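Local coordinates for superoxide dismutase (Clostridium difficile, PDB 3TJT), which probably catalyses the disproportionation of superoxide to hydrogen peroxide and oxygen at a single metal site, here occupied by iron, at residues V39-A44 with R76-G81; P150-P155 with D167-A172. All blocks are in the same frame, centred on the assembly; numbering follows the deposited sequence.

Contact 1 of 2, residues V39-A44 with R76-G81; sequences VDKLNA and RNNAGG
Leu42 and Ala79 form the apolar half of the meeting between helices 24-46 and 72-90. Both methyls of the leucine reach the alanine: CD2 of Leu42 lies 3.9 Å from CA of Ala79, while CD1 of Leu42 touches CB of Ala79 at 4.1 Å, so the small side chain is straddled by the fork. The fork gets there because CG of Leu42 stands opposite the backbone N (chi1 178°). Next to it the first bond of the Asn78 side chain heads toward the other helix, and CB of Asn78 rests 3.8 Å from the backbone N of Leu42. The amide end of Asn78 then runs obliquely across the stem of Lys41, whose CB and CD both touch it; the lysine starts toward the partner helix, but its terminal amine leads away from it. These two helices form the hairpin of the N-terminal domain of iron/manganese superoxide dismutases. Their short segments approach to 8.1 Å between axes and run in roughly opposing directions, 133° apart, a spacing consistent with the small Ala79 and with CB of Asn78 lying against backbone. Farther out, Phe6 and Leu57 pack on Leu42 and Leu61 on Ala79, so the N-terminal loop and helix 57-62 adjoin the apolar half. Beyond the interface, the carbonyl O of Gly81 accepts a hydrogen bond from ND1 of the iron ligand His85, one turn farther along helix 72-90.

Contact 2 of 2, residues P150-P155 with D167-A172; sequences PNQDSP and DVWEHA. With FE (Fe (III) ion), chain B.
Trp169 and the turn residues Asn151 and Gln152 meet beside the iron, with the indole as the common surface. Its NE1 donates to the carbonyl O of Asn151 at 2.9 Å. The acceptor lies practically in the indole plane, and the bond is fairly straight (162°), though the nitrogen sits well above the carbonyl plane. Gln152 approaches the same indole with its chain bent at chi2 (-64°), which brings NE2 of Gln152 to 3.2 Å from CE2 of Trp169, with amide and ring planes 21° apart. From there NE2 of Gln152 donates to the iron-bound water at 2.9 Å. This glutamine-water pair of the active site draws its glutamine here from the C-terminal domain, as in typical manganese enzymes of the family, on a type II' turn from Pro150 to Asp153 at the end of strand 144-150. Tyr38 also bonds to NE2, while Trp133 and Asn84 bond to OE1, fixing which way round the amide lies. On the metal side, OD2 of Asp167 binds iron at 1.9 Å, and OD1 accepts from the backbone N of Trp169, forming an Asx turn. NE2 of His171 is a further ligand, 2.2 Å from the iron, and CB of Trp169 lies over one face of its imidazole, toward the rim. His30 and His85 complete the coordination, while ND1 of His171 bonds to Glu170 of the second subunit.

How the contacts relate
Contact 1 comes first along the chain and closes before contact 2 opens; their centres are about 14 Å apart. Contact 1 belongs to the alpha-hairpin domain, contact 2 to the loops after two strands of the antiparallel sheet in the C-terminal domain. The domains meet directly: NE of Arg76 forms a salt bridge with OD1 of Asp153 (2.8 Å), and CB of Gln152 packs against the backbone of helix 72-90 at Asn77, Gly80 and Gly81. That helix also carries the ligand His85, and helix 24-46 carries His30. The iron therefore draws two ligands from each domain, so that the relative placement of hairpin and sheet probably helps define the site.

Contact 1 of 2, residues V39-A44 with R76-G81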
ATOM      1  N   VAL A  39      13.710  -9.263  -6.095  1.00 18.84           N
ATOM      2  CA  VAL A  39      14.795  -9.784  -6.918  1.00 19.85           C
ATOM      3  C   VAL A  39      14.476 -11.195  -7.420  1.00 20.67           C
ATOM      4  O   VAL A  39      14.697 -11.517  -8.589  1.00 20.75           O
ATOM      5  CB  VAL A  39      16.133  -9.759  -6.158  1.00 21.18           C
ATOM      6  CG1 VAL A  39      17.218 -10.507  -6.936  1.00 22.62           C
ATOM      7  CG2 VAL A  39      16.550  -8.318  -5.873  1.00 20.36           C
ATOM      8  N   ASP A  40      13.948 -12.045  -6.545  1.00 21.31           N
ATOM      9  CA  ASP A  40      13.620 -13.412  -6.948  1.00 21.68           C
ATOM     10  C   ASP A  40      12.542 -13.431  -8.037  1.00 21.40           C
ATOM     11  O   ASP A  40      12.632 -14.193  -9.004  1.00 21.53           O
ATOM     12  CB  ASP A  40      13.141 -14.246  -5.752  1.00 22.20           C
ATOM     13  CG  ASP A  40      14.250 -14.537  -4.739  1.00 28.48           C
ATOM     14  OD1 ASP A  40      15.435 -14.313  -5.048  1.00 26.70           O
ATOM     15  OD2 ASP A  40      13.918 -15.000  -3.621  1.00 26.59           O
ATOM     16  N   LYS A  41      11.517 -12.595  -7.881  1.00 19.24           N
ATOM     17  CA  LYS A  41      10.414 -12.585  -8.840  1.00 20.00           C
ATOM     18  C   LYS A  41      10.864 -12.015 -10.184  1.00 20.99           C
ATOM     19  O   LYS A  41      10.455 -12.497 -11.251  1.00 20.31           O
ATOM     20  CB  LYS A  41       9.213 -11.811  -8.288  1.00 21.30           C
ATOM     21  CG  LYS A  41       8.508 -12.524  -7.137  1.00 25.44           C
ATOM     22  CD  LYS A  41       7.467 -11.617  -6.489  1.00 28.06           C
ATOM     23  CE  LYS A  41       6.754 -12.318  -5.349  1.00 34.69           C
ATOM     24  NZ  LYS A  41       5.998 -13.495  -5.858  1.00 40.21           N
ATOM     25  N   LEU A  42      11.704 -10.987 -10.132  1.00 19.59           N
ATOM     26  CA  LEU A  42      12.292 -10.434 -11.356  1.00 19.39           C
ATOM     27  C   LEU A  42      13.083 -11.504 -12.106  1.00 20.29           C
ATOM     28  O   LEU A  42      12.879 -11.720 -13.305  1.00 20.99           O
ATOM     29  CB  LEU A  42      13.196  -9.235 -11.038  1.00 20.67           C
ATOM     30  CG  LEU A  42      13.898  -8.619 -12.255  1.00 21.52           C
ATOM     31  CD1 LEU A  42      12.881  -8.111 -13.275  1.00 21.01           C
ATOM     32  CD2 LEU A  42      14.837  -7.503 -11.827  1.00 19.56           C
ATOM     33  N   ASN A  43      13.988 -12.176 -11.406  1.00 19.51           N
ATOM     34  CA  ASN A  43      14.785 -13.221 -12.046  1.00 21.47           C
ATOM     35  C   ASN A  43      13.911 -14.304 -12.662  1.00 22.63           C
ATOM     36  O   ASN A  43      14.188 -14.783 -13.757  1.00 22.17           O
ATOM     37  CB  ASN A  43      15.786 -13.842 -11.065  1.00 22.51           C
ATOM     38  CG  ASN A  43      16.955 -12.924 -10.767  1.00 24.13           C
ATOM     39  OD1 ASN A  43      17.502 -12.934  -9.657  1.00 26.01           O
ATOM     40  ND2 ASN A  43      17.348 -12.124 -11.752  1.00 18.55           N
ATOM     41  N   ALA A  44      12.846 -14.679 -11.955  1.00 24.40           N
ATOM     42  CA  ALA A  44      11.928 -15.704 -12.448  1.00 25.12           C
ATOM     43  C   ALA A  44      11.268 -15.289 -13.762  1.00 24.96           C
ATOM     44  O   ALA A  44      11.162 -16.087 -14.697  1.00 26.02           O
ATOM     45  CB  ALA A  44      10.862 -16.017 -11.391  1.00 26.83           C
ATOM     46  N   ARG A  76       7.966  -4.017 -14.276  1.00 15.25           N
ATOM     47  CA  ARG A  76       7.706  -2.729 -13.644  1.00 17.42           C
ATOM     48  C   ARG A  76       7.685  -2.890 -12.122  1.00 17.53           C
ATOM     49  O   ARG A  76       8.350  -2.161 -11.385  1.00 15.87           O
ATOM     50  CB  ARG A  76       6.358  -2.184 -14.128  1.00 16.29           C
ATOM     51  CG  ARG A  76       5.853  -0.954 -13.404  1.00 18.50           C
ATOM     52  CD  ARG A  76       4.484  -0.575 -14.001  1.00 20.22           C
ATOM     53  NE  ARG A  76       3.880   0.599 -13.382  1.00 24.60           N
ATOM     54  CZ  ARG A  76       2.745   1.149 -13.809  1.00 30.30           C
ATOM     55  NH1 ARG A  76       2.110   0.628 -14.856  1.00 30.06           N
ATOM     56  NH2 ARG A  76       2.246   2.220 -13.204  1.00 25.06           N
ATOM     57  N   ASN A  77       6.932  -3.868 -11.646  1.00 16.83           N
ATOM     58  CA  ASN A  77       6.788  -4.032 -10.201  1.00 15.40           C
ATOM     59  C   ASN A  77       8.046  -4.553  -9.513  1.00 16.46           C
ATOM     60  O   ASN A  77       8.418  -4.063  -8.447  1.00 15.82           O
ATOM     61  CB  ASN A  77       5.609  -4.953  -9.886  1.00 16.53           C
ATOM     62  CG  ASN A  77       4.278  -4.330 -10.254  1.00 18.96           C
ATOM     63  OD1 ASN A  77       4.156  -3.106 -10.342  1.00 18.54           O
ATOM     64  ND2 ASN A  77       3.262  -5.177 -10.457  1.00 17.90           N
ATOM     65  N   ASN A  78       8.702  -5.534 -10.121  1.00 15.54           N
ATOM     66  CA  ASN A  78       9.789  -6.226  -9.436  1.00 17.38           C
ATOM     67  C   ASN A  78      11.165  -5.613  -9.689  1.00 18.94           C
ATOM     68  O   ASN A  78      11.980  -5.532  -8.776  1.00 16.86           O
ATOM     69  CB  ASN A  78       9.737  -7.722  -9.738  1.00 17.04           C
ATOM     70  CG  ASN A  78       8.480  -8.368  -9.171  1.00 21.89           C
ATOM     71  OD1 ASN A  78       7.559  -8.753  -9.906  1.00 25.05           O
ATOM     72  ND2 ASN A  78       8.418  -8.442  -7.858  1.00 17.30           N
ATOM     73  N   ALA A  79      11.427  -5.164 -10.916  1.00 17.42           N
ATOM     74  CA  ALA A  79      12.624  -4.347 -11.143  1.00 18.16           C
ATOM     75  C   ALA A  79      12.478  -3.052 -10.358  1.00 18.18           C
ATOM     76  O   ALA A  79      13.449  -2.532  -9.826  1.00 17.54           O
ATOM     77  CB  ALA A  79      12.842  -4.054 -12.638  1.00 17.88           C
ATOM     78  N   GLY A  80      11.256  -2.531 -10.291  1.00 15.37           N
ATOM     79  CA  GLY A  80      10.997  -1.360  -9.473  1.00 16.51           C
ATOM     80  C   GLY A  80      11.376  -1.625  -8.024  1.00 16.56           C
ATOM     81  O   GLY A  80      12.110  -0.843  -7.404  1.00 15.99           O
ATOM     82  N   GLY A  81      10.871  -2.730  -7.484  1.00 16.90           N
ATOM     83  CA  GLY A  81      11.132  -3.083  -6.095  1.00 15.49           C
ATOM     84  C   GLY A  81      12.617  -3.271  -5.846  1.00 16.10           C
ATOM     85  O   GLY A  81      13.159  -2.785  -4.851  1.00 18.04           O
TER

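Contact 2 of 2, residues P150-P155 with D167-A172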
ATOM      1  N   PRO A 150       3.653   5.755  -6.832  1.00 16.48           N
ATOM      2  CA  PRO A 150       2.883   4.695  -6.166  1.00 16.78           C
ATOM      3  C   PRO A 150       3.568   3.345  -6.254  1.00 17.30           C
ATOM      4  O   PRO A 150       4.302   3.082  -7.205  1.00 16.52           O
ATOM      5  CB  PRO A 150       1.595   4.643  -6.994  1.00 16.34           C
ATOM      6  CG  PRO A 150       2.063   5.010  -8.392  1.00 18.99           C
ATOM      7  CD  PRO A 150       3.162   6.035  -8.199  1.00 15.93           C
ATOM      8  N   ASN A 151       3.303   2.480  -5.277  1.00 14.72           N
ATOM      9  CA  ASN A 151       3.768   1.103  -5.336  1.00 13.38           C
ATOM     10  C   ASN A 151       5.284   1.028  -5.536  1.00 15.87           C
ATOM     11  O   ASN A 151       6.005   1.592  -4.725  1.00 16.18           O
ATOM     12  CB  ASN A 151       2.955   0.319  -6.368  1.00 17.21           C
ATOM     13  CG  ASN A 151       1.470   0.398  -6.071  1.00 20.69           C
ATOM     14  OD1 ASN A 151       1.076   0.346  -4.903  1.00 16.70           O
ATOM     15  ND2 ASN A 151       0.642   0.569  -7.109  1.00 18.22           N
ATOM     16  N   GLN A 152       5.773   0.348  -6.570  1.00 14.34           N
ATOM     17  CA  GLN A 152       7.228   0.374  -6.818  1.00 15.34           C
ATOM     18  C   GLN A 152       7.591   1.119  -8.095  1.00 15.02           C
ATOM     19  O   GLN A 152       8.651   0.882  -8.679  1.00 16.25           O
ATOM     20  CB  GLN A 152       7.846  -1.024  -6.848  1.00 14.40           C
ATOM     21  CG  GLN A 152       7.652  -1.840  -5.553  1.00 15.95           C
ATOM     22  CD  GLN A 152       8.335  -1.237  -4.331  1.00 18.40           C
ATOM     23  OE1 GLN A 152       9.201  -0.344  -4.453  1.00 19.43           O
ATOM     24  NE2 GLN A 152       7.964  -1.708  -3.156  1.00 12.48           N
ATOM     25  N   ASP A 153       6.719   2.013  -8.532  1.00 15.27           N
ATOM     26  CA  ASP A 153       7.066   2.863  -9.668  1.00 17.11           C
ATOM     27  C   ASP A 153       8.256   3.759  -9.314  1.00 18.82           C
ATOM     28  O   ASP A 153       8.483   4.081  -8.150  1.00 18.12           O
ATOM     29  CB  ASP A 153       5.853   3.665 -10.134  1.00 19.32           C
ATOM     30  CG  ASP A 153       4.751   2.764 -10.706  1.00 17.78           C
ATOM     31  OD1 ASP A 153       5.025   1.576 -10.962  1.00 19.03           O
ATOM     32  OD2 ASP A 153       3.620   3.245 -10.912  1.00 22.83           O
ATOM     33  N   SER A 154       9.038   4.146 -10.322  1.00 16.71           N
ATOM     34  CA  SER A 154      10.277   4.874 -10.066  1.00 15.74           C
ATOM     35  C   SER A 154      10.375   6.119 -10.921  1.00 18.60           C
ATOM     36  O   SER A 154       9.954   6.098 -12.073  1.00 18.82           O
ATOM     37  CB  SER A 154      11.469   3.978 -10.405  1.00 19.59           C
ATOM     38  OG  SER A 154      12.673   4.731 -10.463  1.00 21.40           O
ATOM     39  N   PRO A 155      10.957   7.202 -10.370  1.00 18.30           N
ATOM     40  CA  PRO A 155      11.200   8.426 -11.148  1.00 18.76           C
ATOM     41  C   PRO A 155      12.076   8.161 -12.375  1.00 20.39           C
ATOM     42  O   PRO A 155      12.000   8.911 -13.347  1.00 20.04           O
ATOM     43  CB  PRO A 155      11.970   9.327 -10.179  1.00 20.95           C
ATOM     44  CG  PRO A 155      11.716   8.774  -8.821  1.00 25.17           C
ATOM     45  CD  PRO A 155      11.406   7.320  -8.970  1.00 20.29           C
ATOM     46  N   ASP A 167      10.825   5.231   1.510  1.00 14.36           N
ATOM     47  CA  ASP A 167       9.820   4.178   1.391  1.00 16.76           C
ATOM     48  C   ASP A 167       8.708   4.437   2.404  1.00 17.28           C
ATOM     49  O   ASP A 167       8.958   4.447   3.607  1.00 16.16           O
ATOM     50  CB  ASP A 167      10.504   2.835   1.671  1.00 15.47           C
ATOM     51  CG  ASP A 167       9.627   1.635   1.382  1.00 16.33           C
ATOM     52  OD1 ASP A 167       8.421   1.802   1.086  1.00 16.21           O
ATOM     53  OD2 ASP A 167      10.150   0.496   1.440  1.00 16.74           O
ATOM     54  N   VAL A 168       7.480   4.659   1.933  1.00 16.89           N
ATOM     55  CA  VAL A 168       6.357   4.805   2.866  1.00 13.54           C
ATOM     56  C   VAL A 168       5.303   3.706   2.731  1.00 13.01           C
ATOM     57  O   VAL A 168       4.160   3.884   3.157  1.00 17.29           O
ATOM     58  CB  VAL A 168       5.693   6.220   2.844  1.00 18.01           C
ATOM     59  CG1 VAL A 168       6.655   7.276   3.387  1.00 17.19           C
ATOM     60  CG2 VAL A 168       5.215   6.592   1.442  1.00 17.30           C
ATOM     61  N   TRP A 169       5.689   2.575   2.152  1.00 13.48           N
ATOM     62  CA  TRP A 169       4.898   1.354   2.286  1.00 13.83           C
ATOM     63  C   TRP A 169       4.801   1.095   3.780  1.00 17.77           C
ATOM     64  O   TRP A 169       5.746   1.377   4.529  1.00 14.86           O
ATOM     65  CB  TRP A 169       5.595   0.165   1.639  1.00 14.06           C
ATOM     66  CG  TRP A 169       5.496   0.089   0.135  1.00 16.55           C
ATOM     67  CD1 TRP A 169       5.901   1.036  -0.770  1.00 16.04           C
ATOM     68  CD2 TRP A 169       4.987  -1.007  -0.630  1.00 15.39           C
ATOM     69  NE1 TRP A 169       5.667   0.592  -2.054  1.00 14.14           N
ATOM     70  CE2 TRP A 169       5.117  -0.662  -1.996  1.00 14.14           C
ATOM     71  CE3 TRP A 169       4.442  -2.251  -0.298  1.00 15.05           C
ATOM     72  CZ2 TRP A 169       4.710  -1.517  -3.025  1.00 15.51           C
ATOM     73  CZ3 TRP A 169       4.043  -3.110  -1.326  1.00 16.07           C
ATOM     74  CH2 TRP A 169       4.179  -2.735  -2.673  1.00 17.23           C
ATOM     75  N   GLU A 170       3.683   0.539   4.225  1.00 13.53           N
ATOM     76  CA  GLU A 170       3.539   0.290   5.652  1.00 16.11           C
ATOM     77  C   GLU A 170       4.559  -0.717   6.200  1.00 13.20           C
ATOM     78  O   GLU A 170       4.927  -0.631   7.375  1.00 16.58           O
ATOM     79  CB  GLU A 170       2.086  -0.083   5.988  1.00 15.25           C
ATOM     80  CG  GLU A 170       1.174   1.139   5.907  1.00 14.74           C
ATOM     81  CD  GLU A 170      -0.314   0.806   5.974  1.00 15.84           C
ATOM     82  OE1 GLU A 170      -0.721  -0.278   5.499  1.00 15.97           O
ATOM     83  OE2 GLU A 170      -1.058   1.649   6.506  1.00 17.98           O
ATOM     84  N   HIS A 171       5.042  -1.641   5.376  1.00 14.65           N
ATOM     85  CA  HIS A 171       6.054  -2.575   5.886  1.00 15.90           C
ATOM     86  C   HIS A 171       7.308  -1.849   6.366  1.00 18.74           C
ATOM     87  O   HIS A 171       8.067  -2.376   7.182  1.00 16.76           O
ATOM     88  CB  HIS A 171       6.395  -3.723   4.916  1.00 14.73           C
ATOM     89  CG  HIS A 171       7.007  -3.283   3.616  1.00 16.41           C
ATOM     90  ND1 HIS A 171       6.424  -3.558   2.396  1.00 17.98           N
ATOM     91  CD2 HIS A 171       8.151  -2.612   3.345  1.00 21.60           C
ATOM     92  CE1 HIS A 171       7.186  -3.071   1.428  1.00 18.69           C
ATOM     93  NE2 HIS A 171       8.234  -2.486   1.980  1.00 17.99           N
ATOM     94  N   ALA A 172       7.517  -0.632   5.885  1.00 15.96           N
ATOM     95  CA  ALA A 172       8.749   0.081   6.205  1.00 17.02           C
ATOM     96  C   ALA A 172       8.732   0.696   7.592  1.00 18.41           C
ATOM     97  O   ALA A 172       9.786   1.071   8.117  1.00 17.96           O
ATOM     98  CB  ALA A 172       9.042   1.163   5.164  1.00 16.08           C
TER
HETATM   99 FE    FE B   1       9.921  -1.378   1.122  1.00 25.18          FE
HETATM  100  O   HOH W   1       8.539  -0.693  -0.491  1.00 16.43           O